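PDB 2R39: FixG-related protein from Vibrio parahaemolyticus, which is of unknown function, this chain being the C-terminal immunoglobulin-like domain of a predicted membrane protein that probably binds 4Fe-4S clusters and takes part in electron transport. Local coordinates for residues Gly82-Pro85 with Asp86-Asn89. Sequence-based numbering, arbitrary orientation.
Sequences GADP and DKLN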
loop_
_atom_site.group_PDB
_atom_site.type_symbol
_atom_site.label_atom_id
_atom_site.label_comp_id
_atom_site.label_asym_id
_atom_site.label_seq_id
_atom_site.Cartn_x
_atom_site.Cartn_y
_atom_site.Cartn_z
ATOM N N GLY A 82 -0.370 -2.375 10.446
ATOM C CA GLY A 82 -0.067 -2.839 11.804
ATOM C C GLY A 82 0.193 -4.337 11.778
ATOM O O GLY A 82 -0.473 -5.070 11.047
ATOM N N ALA A 83 1.168 -4.810 12.541
ATOM C CA ALA A 83 1.409 -6.241 12.614
ATOM C C ALA A 83 1.684 -6.641 14.041
ATOM O O ALA A 83 2.310 -5.894 14.775
ATOM C CB ALA A 83 2.606 -6.635 11.711
ATOM N N ASP A 84 1.232 -7.826 14.426
ATOM C CA ASP A 84 1.577 -8.398 15.736
ATOM C C ASP A 84 3.039 -8.813 15.652
ATOM O O ASP A 84 3.369 -9.670 14.824
ATOM C CB ASP A 84 0.685 -9.618 15.990
ATOM C CG ASP A 84 0.994 -10.344 17.289
ATOM O OD1 ASP A 84 1.996 -10.040 17.975
ATOM O OD2 ASP A 84 0.203 -11.250 17.616
ATOM N N PRO A 85 3.927 -8.197 16.481
ATOM C CA PRO A 85 5.372 -8.490 16.367
ATOM C C PRO A 85 5.713 -9.957 16.658
ATOM O O PRO A 85 6.694 -10.479 16.123
ATOM C CB PRO A 85 6.012 -7.565 17.415
ATOM C CG PRO A 85 4.899 -7.245 18.393
ATOM C CD PRO A 85 3.649 -7.207 17.543
ATOM N N ASP A 86 4.898 -10.610 17.490
ATOM C CA ASP A 86 5.045 -12.037 17.783
ATOM C C ASP A 86 4.867 -12.919 16.551
ATOM O O ASP A 86 5.321 -14.062 16.538
ATOM C CB ASP A 86 4.057 -12.475 18.880
ATOM C CG ASP A 86 4.356 -11.840 20.226
ATOM O OD1 ASP A 86 5.464 -11.292 20.404
ATOM O OD2 ASP A 86 3.478 -11.894 21.112
ATOM N N LYS A 87 4.220 -12.394 15.512
ATOM C CA LYS A 87 3.999 -13.178 14.305
ATOM C C LYS A 87 4.893 -12.723 13.131
ATOM O O LYS A 87 4.791 -13.249 12.023
ATOM C CB LYS A 87 2.496 -13.198 13.953
ATOM C CG LYS A 87 1.662 -13.864 15.086
ATOM C CD LYS A 87 0.172 -13.799 14.859
ATOM C CE LYS A 87 -0.583 -14.433 16.037
ATOM N NZ LYS A 87 0.005 -15.749 16.411
ATOM N N LEU A 88 5.760 -11.740 13.371
ATOM C CA LEU A 88 6.735 -11.320 12.349
ATOM C C LEU A 88 7.866 -12.346 12.331
ATOM O O LEU A 88 8.274 -12.831 13.383
ATOM C CB LEU A 88 7.284 -9.910 12.635
ATOM C CG LEU A 88 6.313 -8.701 12.559
ATOM C CD1 LEU A 88 7.020 -7.454 13.075
ATOM C CD2 LEU A 88 5.795 -8.432 11.171
ATOM N N ASN A 89 8.358 -12.679 11.131
ATOM C CA ASN A 89 9.453 -13.654 10.977
ATOM C C ASN A 89 10.795 -13.079 11.436
ATOM O O ASN A 89 11.644 -13.794 11.996
ATOM C CB ASN A 89 9.539 -14.115 9.505
ATOM C CG ASN A 89 8.338 -14.985 9.085
ATOM O OD1 ASN A 89 7.615 -15.527 9.927
ATOM N ND2 ASN A 89 8.138 -15.120 7.783
#
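Asp-84 opens the turn that follows it as an Asx turn: its OD1 takes the backbone N-H of Asp-86 at 3.0 Å, while its own carbonyl O receives the N-H of Lys-87 at 2.9 Å. The carboxylate can fold back over the start of the turn because CG stands anti to the backbone N (chi1 177°), next to the carbonyl carbon. The amide of Asp-86 meets OD1 from well above the carboxylate plane, and the bond is somewhat bent, with 140° at the hydrogen. A third bond, from Leu-88 N to Pro-85 O at 3.2 Å, continues the pattern of i to i+3 bonds that defines a short 3-10 turn, in which Pro-85 occupies the first position.

The other carboxylate oxygen of Asp-84, OD2, lies alongside the aliphatic part of Lys-87, 3.6 Å from CE. The lysine chain is extended until its last torsion, where it bends (chi4 -47°) and leaves NZ 4.7 Å from OD2, a distance at which the opposite charges may still attract. Asp-86 sends its carboxylate close to that of Asp-84, OD2 to OD1 3.9 Å, the two groups turned well out of each other's plane; such closeness of two negative charges is probably unfavourable. On the inner side, Leu-88 spreads its branches: CD2 packs on Ala-83 CB at 3.7 Å, and CD1 sits against Pro-85 CA.

The turn leads out of strand 74-83 toward strand 92-101, at one end of the immunoglobulin-like sandwich. There Ala-83 and Leu-88 both touch Phe-114 of strand 106-115, which belongs to the other sheet, and OD1 of Asp-58 accepts a hydrogen bond from the backbone N of Asp-84.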